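Local coordinates for putative iron-uptake ABC transport system,periplasmic iron-binding protein (Campylobacter jejuni, PDB 3E13) that binds ferric iron in the periplasm and probably hands it to an ABC transporter for uptake into the cell, at residues Glu39-Leu44 with Ile61-Glu66; Ala153-Lys158 with Asp227-His232; Tyr271-Arg276 with Gly289-Asp294. All blocks are in the same frame, centred on the assembly; numbering follows the deposited sequence.

Interaction 1. Residues Glu39-Leu44 with Ile61-Glu66; sequences ELIKRL and ISNLTE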
loop_
_atom_site.group_PDB
_atom_site.type_symbol
_atom_site.label_atom_id
_atom_site.label_comp_id
_atom_site.label_asym_id
_atom_site.label_seq_id
_atom_site.Cartn_x
_atom_site.Cartn_y
_atom_site.Cartn_z
ATOM N N GLU A 39 -10.825 -0.761 11.085
ATOM C CA GLU A 39 -12.060 -1.450 11.487
ATOM C C GLU A 39 -11.750 -2.927 11.726
ATOM O O GLU A 39 -12.193 -3.497 12.694
ATOM C CB GLU A 39 -13.159 -1.273 10.449
ATOM C CG GLU A 39 -13.515 0.197 10.258
ATOM C CD GLU A 39 -14.828 0.506 9.566
ATOM O OE1 GLU A 39 -15.616 -0.420 9.241
ATOM O OE2 GLU A 39 -15.054 1.729 9.325
ATOM N N LEU A 40 -10.958 -3.545 10.833
ATOM C CA LEU A 40 -10.599 -4.940 10.989
ATOM C C LEU A 40 -9.713 -5.211 12.185
ATOM O O LEU A 40 -9.864 -6.239 12.834
ATOM C CB LEU A 40 -9.909 -5.453 9.714
ATOM C CG LEU A 40 -10.775 -5.494 8.441
ATOM C CD1 LEU A 40 -9.945 -5.906 7.249
ATOM C CD2 LEU A 40 -11.959 -6.401 8.613
ATOM N N ILE A 41 -8.749 -4.332 12.456
ATOM C CA ILE A 41 -7.879 -4.507 13.612
ATOM C C ILE A 41 -8.687 -4.369 14.917
ATOM O O ILE A 41 -8.509 -5.155 15.810
ATOM C CB ILE A 41 -6.733 -3.526 13.565
ATOM C CG1 ILE A 41 -5.817 -3.912 12.401
ATOM C CG2 ILE A 41 -5.983 -3.494 14.836
ATOM C CD1 ILE A 41 -4.794 -2.876 12.063
ATOM N N LYS A 42 -9.575 -3.405 14.951
ATOM C CA LYS A 42 -10.437 -3.229 16.129
ATOM C C LYS A 42 -11.302 -4.469 16.325
ATOM O O LYS A 42 -11.444 -5.005 17.451
ATOM C CB LYS A 42 -11.297 -1.993 15.951
ATOM C CG LYS A 42 -12.220 -1.706 17.124
ATOM C CD LYS A 42 -12.631 -0.219 17.185
ATOM C CE LYS A 42 -12.277 0.383 18.560
ATOM N NZ LYS A 42 -12.457 -0.605 19.679
ATOM N N ARG A 43 -11.876 -4.941 15.219
ATOM C CA ARG A 43 -12.687 -6.141 15.254
ATOM C C ARG A 43 -11.903 -7.366 15.717
ATOM O O ARG A 43 -12.366 -8.165 16.539
ATOM C CB ARG A 43 -13.258 -6.363 13.872
ATOM C CG ARG A 43 -14.113 -7.507 13.685
ATOM C CD ARG A 43 -14.927 -7.396 12.384
ATOM N NE ARG A 43 -15.640 -8.625 12.149
ATOM C CZ ARG A 43 -16.369 -8.889 11.084
ATOM N NH1 ARG A 43 -16.499 -8.012 10.116
ATOM N NH2 ARG A 43 -16.961 -10.046 11.007
ATOM N N LEU A 44 -10.711 -7.587 15.148
ATOM C CA LEU A 44 -9.893 -8.672 15.633
ATOM C C LEU A 44 -9.570 -8.600 17.130
ATOM O O LEU A 44 -9.514 -9.630 17.813
ATOM C CB LEU A 44 -8.599 -8.755 14.825
ATOM C CG LEU A 44 -8.741 -9.290 13.394
ATOM C CD1 LEU A 44 -7.469 -8.969 12.583
ATOM C CD2 LEU A 44 -9.010 -10.774 13.431
ATOM N N ILE A 61 2.281 -2.177 5.289
ATOM C CA ILE A 61 3.160 -2.784 6.308
ATOM C C ILE A 61 2.693 -2.450 7.726
ATOM O O ILE A 61 2.663 -3.334 8.582
ATOM C CB ILE A 61 4.673 -2.396 6.144
ATOM C CG1 ILE A 61 5.540 -3.029 7.256
ATOM C CG2 ILE A 61 4.892 -0.858 6.099
ATOM C CD1 ILE A 61 5.451 -4.534 7.400
ATOM N N SER A 62 2.357 -1.186 7.956
ATOM C CA SER A 62 2.153 -0.770 9.342
ATOM C C SER A 62 0.929 -1.425 9.969
ATOM O O SER A 62 0.950 -1.780 11.147
ATOM C CB SER A 62 2.111 0.769 9.477
ATOM O OG SER A 62 3.333 1.341 8.980
ATOM N N ASN A 63 -0.091 -1.664 9.172
ATOM C CA ASN A 63 -1.262 -2.397 9.623
ATOM C C ASN A 63 -0.921 -3.824 10.084
ATOM O O ASN A 63 -1.482 -4.324 11.020
ATOM C CB ASN A 63 -2.326 -2.486 8.554
ATOM C CG ASN A 63 -2.935 -1.148 8.189
ATOM O OD1 ASN A 63 -3.403 -0.937 7.063
ATOM N ND2 ASN A 63 -3.030 -0.223 9.206
ATOM N N LEU A 64 -0.028 -4.502 9.366
ATOM C CA LEU A 64 0.435 -5.804 9.789
ATOM C C LEU A 64 1.183 -5.715 11.094
ATOM O O LEU A 64 0.982 -6.545 11.957
ATOM C CB LEU A 64 1.367 -6.426 8.718
ATOM C CG LEU A 64 0.588 -6.783 7.461
ATOM C CD1 LEU A 64 1.585 -6.880 6.301
ATOM C CD2 LEU A 64 -0.214 -8.096 7.592
ATOM N N THR A 65 2.101 -4.753 11.221
ATOM C CA THR A 65 2.855 -4.634 12.474
ATOM C C THR A 65 1.950 -4.227 13.642
ATOM O O THR A 65 2.178 -4.646 14.794
ATOM C CB THR A 65 4.044 -3.702 12.340
ATOM O OG1 THR A 65 3.585 -2.406 12.009
ATOM C CG2 THR A 65 4.864 -4.057 11.190
ATOM N N GLU A 66 0.977 -3.392 13.383
ATOM C CA GLU A 66 -0.002 -3.011 14.442
ATOM C C GLU A 66 -0.694 -4.271 14.940
ATOM O O GLU A 66 -0.823 -4.485 16.154
ATOM C CB GLU A 66 -1.084 -2.051 13.934
ATOM C CG GLU A 66 -0.633 -0.628 13.722
ATOM C CD GLU A 66 -1.679 0.268 13.110
ATOM O OE1 GLU A 66 -1.888 1.375 13.698
ATOM O OE2 GLU A 66 -2.317 -0.078 12.066
#
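Ile-41 of helix 37-47 reaches across to helix 61-69 with a single methyl group, CD1, which meets both Glu-66 and Asn-63. The two helices stay well apart, the closest alpha carbons being those of Ile-41 and Asn-63 at 8.0 Å, and the isoleucine spans the interval. Its CG1 stands anti to the carbonyl carbon (chi1 -68°) and the chain then runs on extended, which carries CD1 to 3.7 Å from Glu-66 OE2 and 3.8 Å from the backbone carbonyl, Asn-63 O. Both are van der Waals contacts, and no hydrogen bond joins the segments. The side chains of Ile-41 and Glu-66 cross at about a right angle, so the methyl meets a carboxylate oxygen rather than lying alongside the glutamate's carbon chain.

That oxygen is held from within its own helix. Asn-63 ND2 donates to Glu-66 OE2 over 3.0 Å with an N-H...O angle of 154°; the acceptor lies in the amide plane and is approached nearly along its C-O axis.

This is buried helix-helix packing in the alpha/beta lobe whose parallel strands are 3-8, 29-34 and 55-58, with the Asn-63 side chain about 10 Å from the ferric ion. Ile-41 also packs on Phe-56 of strand 55-58, and Asn-63 on Thr-58 of the same strand, while helix 298-302 touches Ile-61, Ser-62 and Thr-65.

Interaction 2. Residues Ala153-Lys158 with Asp227-His232; sequences ANDGNK and DNRGTH
Arg-229 is sent toward the end of helix 142-155 by a chi1 of 70°, which sets CG between the backbone N and the carbonyl carbon, followed by an extended run from CG to NE. On the helix, Asn-154 and Asp-155 both hold CG beside the backbone N, and their side chains meet the arginine from the opposite direction. This is a surface salt bridge combined with an amide-guanidinium stack, joining the C-terminal end of the helix to the loop between strands 219-222 and 233-241 in a periplasmic-binding-protein fold.

The ion pair runs from Arg-229 NH1 to Asp-155 OD2, 2.9 Å with an N-H...O angle of 149°. NH1 approaches the syn side of the carboxylate but lies out of its plane; the carboxylate and guanidinium planes are steeply inclined, so the two groups do not meet as a coplanar pair.

Asn-154 takes a face instead. Its CB sits over the centre of the guanidinium, and its amide plane is turned only 20° from that of the arginine. Asn-154 ND2 and Arg-229 NE approach to 3.3 Å, yet both are donors, so this is stacking rather than a hydrogen bond. The asparagine ND2 finds its acceptor in Asp-294 OD1.

Two waters bind Arg-229 NH2. The nitrogen donates to water 1 at 2.8 Å, and water 1 also accepts a weak bond from Asn-154 ND2. Water 2, in the guanidinium plane, accepts from Arg-229 NH2 at 3.1 Å; its 2.5 Å approach to Asp-155 OD2 is too short to be relied on.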
loop_
_atom_site.group_PDB
_atom_site.type_symbol
_atom_site.label_atom_id
_atom_site.label_comp_id
_atom_site.label_asym_id
_atom_site.label_seq_id
_atom_site.Cartn_x
_atom_site.Cartn_y
_atom_site.Cartn_z
ATOM N N ALA A 153 11.333 7.997 10.171
ATOM C CA ALA A 153 12.432 7.054 10.233
ATOM C C ALA A 153 13.692 7.590 9.514
ATOM O O ALA A 153 14.826 7.372 9.992
ATOM C CB ALA A 153 12.015 5.714 9.655
ATOM N N ASN A 154 13.499 8.312 8.418
ATOM C CA ASN A 154 14.611 8.761 7.604
ATOM C C ASN A 154 15.164 10.132 8.076
ATOM O O ASN A 154 16.394 10.306 8.171
ATOM C CB ASN A 154 14.217 8.858 6.140
ATOM C CG ASN A 154 14.331 7.556 5.433
ATOM O OD1 ASN A 154 15.411 6.903 5.471
ATOM N ND2 ASN A 154 13.242 7.118 4.794
ATOM N N ASP A 155 14.279 11.058 8.433
ATOM C CA ASP A 155 14.634 12.462 8.616
ATOM C C ASP A 155 14.331 12.979 10.011
ATOM O O ASP A 155 14.659 14.135 10.278
ATOM C CB ASP A 155 13.936 13.349 7.587
ATOM C CG ASP A 155 14.338 13.025 6.147
ATOM O OD1 ASP A 155 15.436 12.502 5.889
ATOM O OD2 ASP A 155 13.580 13.228 5.203
ATOM N N GLY A 156 13.701 12.170 10.881
ATOM C CA GLY A 156 13.426 12.596 12.257
ATOM C C GLY A 156 12.045 13.181 12.445
ATOM O O GLY A 156 11.372 13.611 11.463
ATOM N N ASN A 157 11.613 13.287 13.696
ATOM C CA ASN A 157 10.259 13.749 13.971
ATOM C C ASN A 157 9.995 15.250 13.805
ATOM O O ASN A 157 8.851 15.647 13.640
ATOM C CB ASN A 157 9.738 13.211 15.330
ATOM C CG ASN A 157 10.550 13.663 16.550
ATOM O OD1 ASN A 157 10.374 13.104 17.663
ATOM N ND2 ASN A 157 11.426 14.592 16.372
ATOM N N LYS A 158 11.036 16.077 13.777
ATOM C CA LYS A 158 10.807 17.502 13.556
ATOM C C LYS A 158 10.643 17.780 12.091
ATOM O O LYS A 158 9.750 18.551 11.691
ATOM C CB LYS A 158 11.903 18.384 14.220
ATOM C CG LYS A 158 11.925 18.257 15.745
ATOM C CD LYS A 158 12.939 19.176 16.377
ATOM C CE LYS A 158 12.950 19.076 17.848
ATOM N NZ LYS A 158 11.584 19.420 18.465
ATOM N N ASP A 227 17.622 11.607 -6.292
ATOM C CA ASP A 227 18.977 12.151 -6.091
ATOM C C ASP A 227 19.585 11.719 -4.769
ATOM O O ASP A 227 20.761 12.028 -4.496
ATOM C CB ASP A 227 18.995 13.684 -6.186
ATOM C CG ASP A 227 18.452 14.215 -7.496
ATOM O OD1 ASP A 227 18.874 13.716 -8.539
ATOM O OD2 ASP A 227 17.592 15.144 -7.538
ATOM N N ASN A 228 18.818 10.999 -3.930
ATOM C CA ASN A 228 19.301 10.669 -2.604
ATOM C C ASN A 228 18.831 9.258 -2.218
ATOM O O ASN A 228 19.285 8.292 -2.820
ATOM C CB ASN A 228 18.982 11.793 -1.594
ATOM C CG ASN A 228 17.548 12.322 -1.697
ATOM O OD1 ASN A 228 17.260 13.365 -2.352
ATOM N ND2 ASN A 228 16.670 11.667 -0.978
ATOM N N ARG A 229 17.891 9.138 -1.282
ATOM C CA ARG A 229 17.560 7.853 -0.687
ATOM C C ARG A 229 16.638 6.945 -1.497
ATOM O O ARG A 229 16.564 5.738 -1.226
ATOM C CB ARG A 229 16.984 8.091 0.714
ATOM C CG ARG A 229 15.609 8.737 0.793
ATOM C CD ARG A 229 15.029 8.698 2.158
ATOM N NE ARG A 229 13.692 9.262 2.302
ATOM C CZ ARG A 229 13.383 10.417 2.831
ATOM N NH1 ARG A 229 14.333 11.274 3.202
ATOM N NH2 ARG A 229 12.101 10.723 3.020
ATOM N N GLY A 230 15.963 7.501 -2.506
ATOM C CA GLY A 230 15.004 6.776 -3.321
ATOM C C GLY A 230 13.583 6.813 -2.782
ATOM O O GLY A 230 13.271 7.370 -1.707
ATOM N N THR A 231 12.721 6.193 -3.575
ATOM C CA THR A 231 11.285 6.323 -3.432
ATOM C C THR A 231 10.756 5.381 -2.339
ATOM O O THR A 231 11.216 4.252 -2.146
ATOM C CB THR A 231 10.692 5.986 -4.840
ATOM O OG1 THR A 231 11.029 7.039 -5.783
ATOM C CG2 THR A 231 9.147 5.841 -4.781
ATOM N N HIS A 232 9.697 5.847 -1.667
ATOM C CA HIS A 232 8.972 5.078 -0.668
ATOM C C HIS A 232 8.273 3.852 -1.256
ATOM O O HIS A 232 7.479 3.962 -2.155
ATOM C CB HIS A 232 7.927 5.963 0.008
ATOM C CG HIS A 232 7.189 5.282 1.118
ATOM N ND1 HIS A 232 5.828 4.996 1.086
ATOM C CD2 HIS A 232 7.645 4.810 2.290
ATOM C CE1 HIS A 232 5.488 4.411 2.229
ATOM N NE2 HIS A 232 6.565 4.304 2.982
HETATM O O HOH W 1 10.641 8.320 3.114
HETATM O O HOH W 2 11.656 13.666 3.716
#

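Interaction 3. Residues Tyr271-Arg276 with Gly289-Asp294; sequences YEFPIR and GTFKED
Phe-273 and Phe-291 are carried by backbones that stand far apart: the closest alpha carbons of 271-276 and 289-294 are those of Phe-273 and Thr-290, at 12.0 Å. Each segment begins where a helix ends. Tyr-271 and Gly-289 are the first residues to leave helical geometry, both with positive phi. The chain is then extended over 272-274, where Phe-273 lies in a short, weakly bonded strand, and turns again at Ile-275; on the other side 290-294 is extended but irregular loop.

No backbone bond crosses the interval, which is spanned by the two phenyl rings approaching from opposite directions. Phe-273 swings its ring to the side of its own backbone N (chi1 -58°), whereas a chi1 of 63° tucks the Phe-291 ring over its own backbone; each alpha-to-beta bond points toward the other segment. Phe-273 CZ comes to 3.8 Å from Phe-291 CE2 and 3.9 Å from Phe-291 CZ, reaching the Phe-291 ring at its edge, near its plane. The centroids are 5.8 Å apart and the planes inclined at 44°, an oblique aromatic pair held by apolar contact. Another part of that edge faces Gly-289 O, which lies in the plane of the Phe-291 ring.

The pair lies at the surface, with the side chain of Phe-273 about 7 Å from that of Tyr-199, an iron ligand. Phe-273 also touches Thr-198 of helix 198-205. Strand 273-274 pairs antiparallel with strand 97-109, Phe-273 bonding through its backbone to Lys-101, and Phe-291 rests on Ala-103; the rings thus bridge strand 273-274 and the loop after helix 283-288 alongside that long strand.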
loop_
_atom_site.group_PDB
_atom_site.type_symbol
_atom_site.label_atom_id
_atom_site.label_comp_id
_atom_site.label_asym_id
_atom_site.label_seq_id
_atom_site.Cartn_x
_atom_site.Cartn_y
_atom_site.Cartn_z
ATOM N N TYR A 271 -1.458 -4.409 -11.407
ATOM C CA TYR A 271 -0.400 -3.467 -11.678
ATOM C C TYR A 271 0.547 -3.196 -10.525
ATOM O O TYR A 271 1.218 -2.191 -10.526
ATOM C CB TYR A 271 -1.001 -2.179 -12.302
ATOM C CG TYR A 271 -1.855 -2.609 -13.495
ATOM C CD1 TYR A 271 -1.262 -3.042 -14.675
ATOM C CD2 TYR A 271 -3.226 -2.754 -13.374
ATOM C CE1 TYR A 271 -2.030 -3.512 -15.700
ATOM C CE2 TYR A 271 -3.992 -3.194 -14.403
ATOM C CZ TYR A 271 -3.387 -3.577 -15.570
ATOM O OH TYR A 271 -4.137 -4.087 -16.622
ATOM N N GLU A 272 0.636 -4.166 -9.620
ATOM C CA GLU A 272 1.569 -4.095 -8.498
ATOM C C GLU A 272 2.882 -4.721 -8.896
ATOM O O GLU A 272 2.989 -5.343 -9.962
ATOM C CB GLU A 272 1.003 -4.767 -7.265
ATOM C CG GLU A 272 -0.291 -4.130 -6.751
ATOM C CD GLU A 272 -0.917 -4.901 -5.613
ATOM O OE1 GLU A 272 -1.774 -5.762 -5.894
ATOM O OE2 GLU A 272 -0.539 -4.627 -4.458
ATOM N N PHE A 273 3.901 -4.519 -8.073
ATOM C CA PHE A 273 5.208 -5.196 -8.266
ATOM C C PHE A 273 5.173 -6.535 -7.548
ATOM O O PHE A 273 4.881 -6.608 -6.345
ATOM C CB PHE A 273 6.371 -4.350 -7.723
ATOM C CG PHE A 273 6.483 -2.977 -8.336
ATOM C CD1 PHE A 273 6.212 -1.865 -7.593
ATOM C CD2 PHE A 273 6.950 -2.812 -9.628
ATOM C CE1 PHE A 273 6.316 -0.581 -8.180
ATOM C CE2 PHE A 273 7.048 -1.537 -10.198
ATOM C CZ PHE A 273 6.742 -0.449 -9.448
ATOM N N PRO A 274 5.525 -7.628 -8.228
ATOM C CA PRO A 274 5.617 -8.932 -7.550
ATOM C C PRO A 274 6.699 -8.966 -6.499
ATOM O O PRO A 274 7.730 -8.271 -6.614
ATOM C CB PRO A 274 6.018 -9.894 -8.665
ATOM C CG PRO A 274 6.693 -9.017 -9.678
ATOM C CD PRO A 274 5.963 -7.705 -9.636
ATOM N N ILE A 275 6.524 -9.840 -5.514
ATOM C CA ILE A 275 7.601 -10.139 -4.573
ATOM C C ILE A 275 8.593 -11.104 -5.207
ATOM O O ILE A 275 9.796 -10.940 -5.033
ATOM C CB ILE A 275 7.020 -10.718 -3.286
ATOM C CG1 ILE A 275 6.180 -9.648 -2.627
ATOM C CG2 ILE A 275 8.115 -11.259 -2.354
ATOM C CD1 ILE A 275 6.899 -8.454 -2.106
ATOM N N ARG A 276 8.110 -12.081 -5.941
ATOM C CA ARG A 276 9.012 -13.065 -6.534
ATOM C C ARG A 276 9.887 -12.400 -7.553
ATOM O O ARG A 276 9.420 -11.545 -8.334
ATOM C CB ARG A 276 8.219 -14.161 -7.240
ATOM C CG ARG A 276 7.377 -15.052 -6.426
ATOM C CD ARG A 276 6.644 -16.074 -7.250
ATOM N NE ARG A 276 7.579 -17.052 -7.851
ATOM C CZ ARG A 276 7.640 -18.358 -7.565
ATOM N NH1 ARG A 276 6.842 -18.912 -6.666
ATOM N NH2 ARG A 276 8.535 -19.113 -8.228
ATOM N N GLY A 289 8.542 2.929 -15.528
ATOM C CA GLY A 289 9.955 3.254 -15.604
ATOM C C GLY A 289 10.771 2.624 -14.487
ATOM O O GLY A 289 10.230 2.069 -13.544
ATOM N N THR A 290 12.093 2.696 -14.612
ATOM C CA THR A 290 12.982 2.192 -13.575
ATOM C C THR A 290 13.220 3.343 -12.579
ATOM O O THR A 290 13.057 4.549 -12.898
ATOM C CB THR A 290 14.307 1.700 -14.156
ATOM O OG1 THR A 290 14.864 2.723 -14.980
ATOM C CG2 THR A 290 14.066 0.472 -15.044
ATOM N N PHE A 291 13.530 2.991 -11.350
ATOM C CA PHE A 291 13.721 3.976 -10.297
ATOM C C PHE A 291 14.499 3.408 -9.116
ATOM O O PHE A 291 14.519 2.197 -8.916
ATOM C CB PHE A 291 12.377 4.519 -9.799
ATOM C CG PHE A 291 11.484 3.482 -9.174
ATOM C CD1 PHE A 291 11.256 3.472 -7.815
ATOM C CD2 PHE A 291 10.765 2.582 -9.980
ATOM C CE1 PHE A 291 10.434 2.540 -7.249
ATOM C CE2 PHE A 291 9.933 1.640 -9.412
ATOM C CZ PHE A 291 9.756 1.650 -8.030
ATOM N N LYS A 292 15.124 4.303 -8.358
ATOM C CA LYS A 292 15.788 3.957 -7.098
ATOM C C LYS A 292 14.759 3.842 -6.000
ATOM O O LYS A 292 13.961 4.731 -5.850
ATOM C CB LYS A 292 16.750 5.070 -6.709
ATOM C CG LYS A 292 18.016 5.056 -7.540
ATOM C CD LYS A 292 19.005 6.206 -7.196
ATOM C CE LYS A 292 19.187 6.596 -5.744
ATOM N NZ LYS A 292 20.106 7.792 -5.610
ATOM N N GLU A 293 14.844 2.765 -5.234
ATOM C CA GLU A 293 13.958 2.493 -4.092
ATOM C C GLU A 293 14.659 2.781 -2.776
ATOM O O GLU A 293 15.847 2.526 -2.612
ATOM C CB GLU A 293 13.577 1.009 -4.046
ATOM C CG GLU A 293 12.834 0.552 -5.256
ATOM C CD GLU A 293 12.511 -0.934 -5.243
ATOM O OE1 GLU A 293 12.704 -1.627 -4.203
ATOM O OE2 GLU A 293 12.030 -1.371 -6.292
ATOM N N ASP A 294 13.916 3.304 -1.807
ATOM C CA ASP A 294 14.443 3.456 -0.494
ATOM C C ASP A 294 14.834 2.057 0.026
ATOM O O ASP A 294 14.058 1.067 -0.116
ATOM C CB ASP A 294 13.361 4.071 0.404
ATOM C CG ASP A 294 13.877 4.552 1.733
ATOM O OD1 ASP A 294 13.173 5.454 2.334
ATOM O OD2 ASP A 294 14.930 4.118 2.253
#

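The three contacts follow one another along the chain. Interactions 1 and 3 lie on opposite sides of the chain's centre, their own centres about 25 Å apart, and interaction 1 is likewise about 25 Å from interaction 2. Interactions 2 and 3, centres about 18 Å apart, touch directly: Thr-231 O and Asp-294 N probably hydrogen-bond at 2.9 Å, Asn-228 O and Lys-292 NZ at 3.0 Å. Strand 55-58 beneath interaction 1 pairs with strand 233-241, which follows the loop of interaction 2 and pairs antiparallel with strand 97-109, against which interaction 3 packs. These two long strands are consistent with the antiparallel hinge joining the lobes, beside which interactions 2 and 3 would then lie.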